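Protein GH61E (Thielavia terrestris, PDB 3EJA) probably acts as a copper-dependent lytic polysaccharide monooxygenase, breaking glycosidic bonds of crystalline and amorphous polysaccharides by oxidation. Local coordinates at residues Phe74-Val79 and Val121-Cys126; Leu133-Gln138 and Gly177-Thr182. One frame throughout, in Å; residues are numbered along the deposited sequence. Where two conformers were deposited one is given.

Overall arrangement
Both contacts are buried and share one sheet: strands 72-78 and 130-140, neighbours in it, each supply a segment. Contact 1 lies on the inner face, where strand 72-78 meets strand 118-122 and the loop after it, and its chemistry across the segments is wholly apolar, with a sulfate held near the far end of 74-79. Contact 2 lies on the opposite face, where the Tyr179 hydroxyl of 177-182 meets the Arg135-Glu137 salt bridge of strand 130-140. Tyr75 connects them, its backbone O hydrogen-bonded to Arg135 N and its OH to Tyr179 OH. On the inner face, Phe74 also packs on Ala136.

Contact 1 (Phe74-Val79 and Val121-Cys126); sequences FYMARV and VPIPPC. With SO4 (sulfate ion), chain G.
Val121 sets one methyl squarely on the ring of Phe74: CG2 stands 3.5 Å from the ring centroid and only 3° off the normal, a CH-pi contact over the middle of the face. All six ring carbons are therefore at nearly equal distance from this methyl. The second branch, CG1, rests lower down, 3.9 Å from Phe74 CB, and the valine thus spans the ring and its stem. With chi1 at -170°, Val121 has CG1 anti to its backbone N, and this rotation is what leaves CG2 over the ring. Two residues further along strand 72-78, Met76 points the same way but reaches with its end. Its chain runs extended to SD, which comes to 4.1 Å from Ile123 CD1, and the bend at chi3 (81°) turns CE onto Ile123, where it touches CD1 and CG2; the two side chains cross at about a right angle. Pro124 lies alongside instead, running opposite to the methionine, with its CD 4.1 Å from SD. These contacts join the two sheets of the beta sandwich, a fibronectin type III fold, and continue past the end of strand 118-122 into its loop; Leu159 of strand 151-162 touches both Met76 and Ile123. Were Phe74 replaced by an alanine, the Val121 methyl would probably lose the face it rests on, opening a gap between the sheets. Beyond the apolar part, Arg78 stretches out to a sulfate, probably from the crystallisation liquor: NH1 donates to O2 at 2.9 Å, with the oxygen at the guanidinium edge. NH2 of the same group is held by Asp81 and by the carbonyl of Ser129, and Asp81 N also binds the sulfate. At the far end of 121-126, Cys126 forms a disulfide with Cys208.

Contact 2 (Leu133-Gln138 and Gly177-Thr182); sequences LLRAEQ and GAYSAT
Glu137, with CG anti to the backbone N (chi1 168°) and the chain extended beyond, carries its carboxylate away from strand 130-140 to meet the phenol end of Tyr179, which comes the other way with CG anti to its carbonyl carbon (chi1 -63°). Tyr179 OH donates to the syn lone pair of Glu137 OE2, on the side of the other carboxylate oxygen, at 2.9 Å. That other oxygen, OE1, lies at the edge of the phenol ring and in its plane, 3.1 Å from Tyr179 CE2, with carboxylate and ring turned 34° apart. Arg135, equally extended, brings its guanidinium to the same carboxylate. NH2 forms a salt bridge to Glu137 OE1 at 2.7 Å, approaching from above the carboxylate plane, and NH1 adds a weak bond to that oxygen. The arginine passes the tyrosine rather than bonding to it, NH1 staying 4.1 Å from Tyr179 OH. The buried carboxylate is thus gripped through both oxygens, which probably favours its charged form. OE2 is shared with Gln73 NE2, and Tyr179 OH is also hydrogen-bonded to Tyr75 OH; Phe175 meets the tyrosine ring edge-to-face and the Arg135 guanidinium in a cation-pi contact. The magnesium, at the site where copper is expected, is about 14 Å from the Glu137 side chain, well beyond ligand distance. In the fold, 177-182 belongs to the long loop after strand 151-162 and lies over strand 130-140, which runs antiparallel between strands 72-78 and 151-162.

Contact 1 (Phe74-Val79 and Val121-Cys126)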
loop_
_atom_site.group_PDB
_atom_site.type_symbol
_atom_site.label_atom_id
_atom_site.label_comp_id
_atom_site.label_asym_id
_atom_site.label_seq_id
_atom_site.Cartn_x
_atom_site.Cartn_y
_atom_site.Cartn_z
ATOM N N PHE A 74 -0.622 -2.236 3.500
ATOM C CA PHE A 74 0.727 -2.328 2.926
ATOM C C PHE A 74 0.945 -3.706 2.309
ATOM O O PHE A 74 0.531 -4.715 2.879
ATOM C CB PHE A 74 1.814 -2.026 3.980
ATOM C CG PHE A 74 1.779 -0.609 4.487
ATOM C CD1 PHE A 74 2.399 0.415 3.773
ATOM C CD2 PHE A 74 1.094 -0.294 5.662
ATOM C CE1 PHE A 74 2.356 1.735 4.223
ATOM C CE2 PHE A 74 1.032 1.021 6.117
ATOM C CZ PHE A 74 1.664 2.041 5.400
ATOM N N TYR A 75 1.584 -3.732 1.139
ATOM C CA TYR A 75 1.947 -4.978 0.478
ATOM C C TYR A 75 3.445 -4.982 0.170
ATOM O O TYR A 75 4.079 -3.934 0.119
ATOM C CB TYR A 75 1.202 -5.136 -0.848
ATOM C CG TYR A 75 -0.306 -5.303 -0.800
ATOM C CD1 TYR A 75 -1.151 -4.231 -0.464
ATOM C CD2 TYR A 75 -0.889 -6.513 -1.161
ATOM C CE1 TYR A 75 -2.559 -4.380 -0.467
ATOM C CE2 TYR A 75 -2.282 -6.680 -1.166
ATOM C CZ TYR A 75 -3.106 -5.618 -0.824
ATOM O OH TYR A 75 -4.467 -5.810 -0.857
ATOM N N MET A 76 3.997 -6.171 -0.043
ATOM C CA MET A 76 5.388 -6.326 -0.461
ATOM C C MET A 76 5.496 -7.292 -1.643
ATOM O O MET A 76 4.623 -8.136 -1.839
ATOM C CB MET A 76 6.245 -6.836 0.702
ATOM C CG MET A 76 6.403 -5.838 1.852
ATOM S SD MET A 76 7.324 -6.535 3.232
ATOM C CE MET A 76 9.017 -6.334 2.629
ATOM N N ALA A 77 6.569 -7.148 -2.415
ATOM C CA ALA A 77 6.896 -8.062 -3.511
ATOM C C ALA A 77 8.410 -8.220 -3.608
ATOM O O ALA A 77 9.146 -7.226 -3.594
ATOM C CB ALA A 77 6.328 -7.551 -4.832
ATOM N N ARG A 78 8.861 -9.470 -3.726
ATOM C CA ARG A 78 10.283 -9.788 -3.731
ATOM C C ARG A 78 10.903 -9.777 -5.129
ATOM O O ARG A 78 10.430 -10.465 -6.031
ATOM C CB ARG A 78 10.530 -11.154 -3.080
ATOM C CG ARG A 78 12.007 -11.410 -2.828
ATOM C CD ARG A 78 12.242 -12.720 -2.095
ATOM N NE ARG A 78 13.673 -12.889 -1.837
ATOM C CZ ARG A 78 14.550 -13.391 -2.707
ATOM N NH1 ARG A 78 14.159 -13.794 -3.916
ATOM N NH2 ARG A 78 15.828 -13.494 -2.361
ATOM N N VAL A 79 11.955 -8.975 -5.293
ATOM C CA VAL A 79 12.773 -8.966 -6.506
ATOM C C VAL A 79 13.530 -10.302 -6.577
ATOM O O VAL A 79 14.154 -10.703 -5.594
ATOM C CB VAL A 79 13.802 -7.803 -6.470
ATOM C CG1 VAL A 79 14.617 -7.736 -7.766
ATOM C CG2 VAL A 79 13.117 -6.454 -6.186
ATOM N N VAL A 121 5.059 -0.040 9.700
ATOM C CA VAL A 121 4.903 -1.210 8.825
ATOM C C VAL A 121 5.779 -2.347 9.318
ATOM O O VAL A 121 7.011 -2.261 9.237
ATOM C CB VAL A 121 5.256 -0.924 7.341
ATOM C CG1 VAL A 121 4.843 -2.105 6.459
ATOM C CG2 VAL A 121 4.597 0.360 6.860
ATOM N N PRO A 122 5.143 -3.429 9.798
ATOM C CA PRO A 122 5.895 -4.590 10.269
ATOM C C PRO A 122 6.457 -5.387 9.090
ATOM O O PRO A 122 5.703 -5.857 8.233
ATOM C CB PRO A 122 4.838 -5.404 11.027
ATOM C CG PRO A 122 3.534 -5.081 10.303
ATOM C CD PRO A 122 3.678 -3.635 9.874
ATOM N N ILE A 123 7.776 -5.507 9.027
ATOM C CA ILE A 123 8.393 -6.386 8.041
ATOM C C ILE A 123 8.409 -7.785 8.651
ATOM O O ILE A 123 9.050 -7.988 9.689
ATOM C CB ILE A 123 9.828 -5.928 7.652
ATOM C CG1 ILE A 123 9.854 -4.440 7.272
ATOM C CG2 ILE A 123 10.395 -6.810 6.540
ATOM C CD1 ILE A 123 8.992 -4.046 6.046
ATOM N N PRO A 124 7.694 -8.747 8.022
ATOM C CA PRO A 124 7.599 -10.088 8.612
ATOM C C PRO A 124 8.988 -10.697 8.821
ATOM O O PRO A 124 9.859 -10.537 7.965
ATOM C CB PRO A 124 6.794 -10.879 7.572
ATOM C CG PRO A 124 6.027 -9.853 6.820
ATOM C CD PRO A 124 6.938 -8.654 6.757
ATOM N N PRO A 125 9.210 -11.350 9.980
ATOM C CA PRO A 125 10.519 -11.932 10.287
ATOM C C PRO A 125 10.888 -13.161 9.433
ATOM O O PRO A 125 12.076 -13.428 9.216
ATOM C CB PRO A 125 10.389 -12.316 11.768
ATOM C CG PRO A 125 8.940 -12.529 11.984
ATOM C CD PRO A 125 8.248 -11.540 11.083
ATOM N N CYS A 126 9.884 -13.881 8.941
ATOM C CA CYS A 126 10.101 -15.193 8.323
ATOM C C CYS A 126 10.291 -15.181 6.801
ATOM O O CYS A 126 10.628 -16.210 6.215
ATOM C CB CYS A 126 8.956 -16.141 8.691
ATOM S SG CYS A 126 7.380 -15.646 7.983
HETATM S S SO4 G . 14.266 -16.194 -6.893
HETATM O O1 SO4 G . 12.956 -15.584 -7.108
HETATM O O2 SO4 G . 15.170 -15.232 -6.272
HETATM O O3 SO4 G . 14.103 -17.349 -6.012
HETATM O O4 SO4 G . 14.821 -16.622 -8.175
#

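Contact 2 (Leu133-Gln138 and Gly177-Thr182)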
loop_
_atom_site.group_PDB
_atom_site.type_symbol
_atom_site.label_atom_id
_atom_site.label_comp_id
_atom_site.label_asym_id
_atom_site.label_seq_id
_atom_site.Cartn_x
_atom_site.Cartn_y
_atom_site.Cartn_z
ATOM N N LEU A 133 9.881 -4.435 -3.115
ATOM C CA LEU A 133 9.080 -3.232 -3.224
ATOM C C LEU A 133 8.052 -3.274 -2.091
ATOM O O LEU A 133 7.473 -4.326 -1.810
ATOM C CB LEU A 133 8.373 -3.158 -4.584
ATOM C CG LEU A 133 9.198 -2.981 -5.866
ATOM C CD1 LEU A 133 8.325 -3.134 -7.119
ATOM C CD2 LEU A 133 9.928 -1.636 -5.876
ATOM N N LEU A 134 7.851 -2.131 -1.444
ATOM C CA LEU A 134 6.861 -1.989 -0.387
ATOM C C LEU A 134 5.809 -0.978 -0.842
ATOM O O LEU A 134 6.096 0.215 -1.008
ATOM C CB LEU A 134 7.532 -1.544 0.921
ATOM C CG LEU A 134 6.633 -1.161 2.110
ATOM C CD1 LEU A 134 5.807 -2.359 2.619
ATOM C CD2 LEU A 134 7.485 -0.559 3.227
ATOM N N ARG A 135 4.595 -1.466 -1.057
ATOM C CA ARG A 135 3.507 -0.649 -1.574
ATOM C C ARG A 135 2.669 -0.082 -0.432
ATOM O O ARG A 135 2.167 -0.845 0.407
ATOM C CB ARG A 135 2.642 -1.489 -2.525
ATOM C CG ARG A 135 1.404 -0.793 -3.075
ATOM C CD ARG A 135 0.595 -1.759 -3.951
ATOM N NE ARG A 135 -0.609 -1.122 -4.495
ATOM C CZ ARG A 135 -1.786 -1.090 -3.870
ATOM N NH1 ARG A 135 -1.938 -1.676 -2.687
ATOM N NH2 ARG A 135 -2.820 -0.479 -4.431
ATOM N N ALA A 136 2.534 1.248 -0.409
ATOM C CA ALA A 136 1.676 1.955 0.556
ATOM C C ALA A 136 0.367 2.283 -0.117
ATOM O O ALA A 136 0.348 2.693 -1.281
ATOM C CB ALA A 136 2.337 3.245 1.044
ATOM N N GLU A 137 -0.730 2.086 0.611
ATOM C CA GLU A 137 -2.045 2.387 0.099
ATOM C C GLU A 137 -2.954 2.953 1.187
ATOM O O GLU A 137 -2.970 2.439 2.301
ATOM C CB GLU A 137 -2.648 1.097 -0.458
ATOM C CG GLU A 137 -4.120 1.133 -0.773
ATOM C CD GLU A 137 -4.613 -0.235 -1.166
ATOM O OE1 GLU A 137 -4.638 -0.511 -2.370
ATOM O OE2 GLU A 137 -4.925 -1.049 -0.277
ATOM N N GLN A 138 -3.702 4.004 0.856
ATOM C CA GLN A 138 -4.883 4.376 1.643
ATOM C C GLN A 138 -6.039 4.554 0.673
ATOM O O GLN A 138 -5.863 5.109 -0.409
ATOM C CB GLN A 138 -4.665 5.637 2.485
ATOM C CG GLN A 138 -5.670 5.779 3.657
ATOM C CD GLN A 138 -6.869 6.660 3.343
ATOM O OE1 GLN A 138 -6.860 7.434 2.377
ATOM N NE2 GLN A 138 -7.907 6.575 4.195
ATOM N N GLY A 177 -5.354 -6.400 -10.866
ATOM C CA GLY A 177 -5.772 -7.787 -10.800
ATOM C C GLY A 177 -6.449 -8.116 -9.486
ATOM O O GLY A 177 -7.485 -8.801 -9.468
ATOM N N ALA A 178 -5.874 -7.622 -8.389
ATOM C CA ALA A 178 -6.325 -7.974 -7.042
ATOM C C ALA A 178 -7.691 -7.397 -6.685
ATOM O O ALA A 178 -8.423 -8.008 -5.911
ATOM C CB ALA A 178 -5.294 -7.537 -6.007
ATOM N N TYR A 179 -8.007 -6.222 -7.231
ATOM C CA TYR A 179 -9.216 -5.482 -6.866
ATOM C C TYR A 179 -10.230 -5.420 -8.001
ATOM O O TYR A 179 -9.866 -5.297 -9.176
ATOM C CB TYR A 179 -8.878 -4.039 -6.460
ATOM C CG TYR A 179 -8.000 -3.884 -5.234
ATOM C CD1 TYR A 179 -7.836 -4.930 -4.315
ATOM C CD2 TYR A 179 -7.351 -2.677 -4.981
ATOM C CE1 TYR A 179 -7.025 -4.775 -3.180
ATOM C CE2 TYR A 179 -6.548 -2.510 -3.847
ATOM C CZ TYR A 179 -6.385 -3.558 -2.959
ATOM O OH TYR A 179 -5.589 -3.399 -1.841
ATOM N N SER A 180 -11.503 -5.481 -7.635
ATOM C CA SER A 180 -12.569 -5.191 -8.582
ATOM C C SER A 180 -13.338 -3.963 -8.098
ATOM O O SER A 180 -13.454 -3.737 -6.888
ATOM C CB SER A 180 -13.494 -6.408 -8.696
ATOM O OG SER A 180 -14.769 -6.068 -9.205
ATOM N N ALA A 181 -13.863 -3.189 -9.045
ATOM C CA ALA A 181 -14.629 -1.975 -8.732
ATOM C C ALA A 181 -15.884 -2.225 -7.892
ATOM O O ALA A 181 -16.433 -1.288 -7.310
ATOM C CB ALA A 181 -14.985 -1.214 -10.014
ATOM N N THR A 182 -16.338 -3.476 -7.823
ATOM C CA THR A 182 -17.536 -3.808 -7.034
ATOM C C THR A 182 -17.212 -4.521 -5.715
ATOM O O THR A 182 -18.124 -4.942 -4.996
ATOM C CB THR A 182 -18.581 -4.638 -7.844
ATOM O OG1 THR A 182 -17.976 -5.857 -8.303
ATOM C CG2 THR A 182 -19.123 -3.841 -9.030
#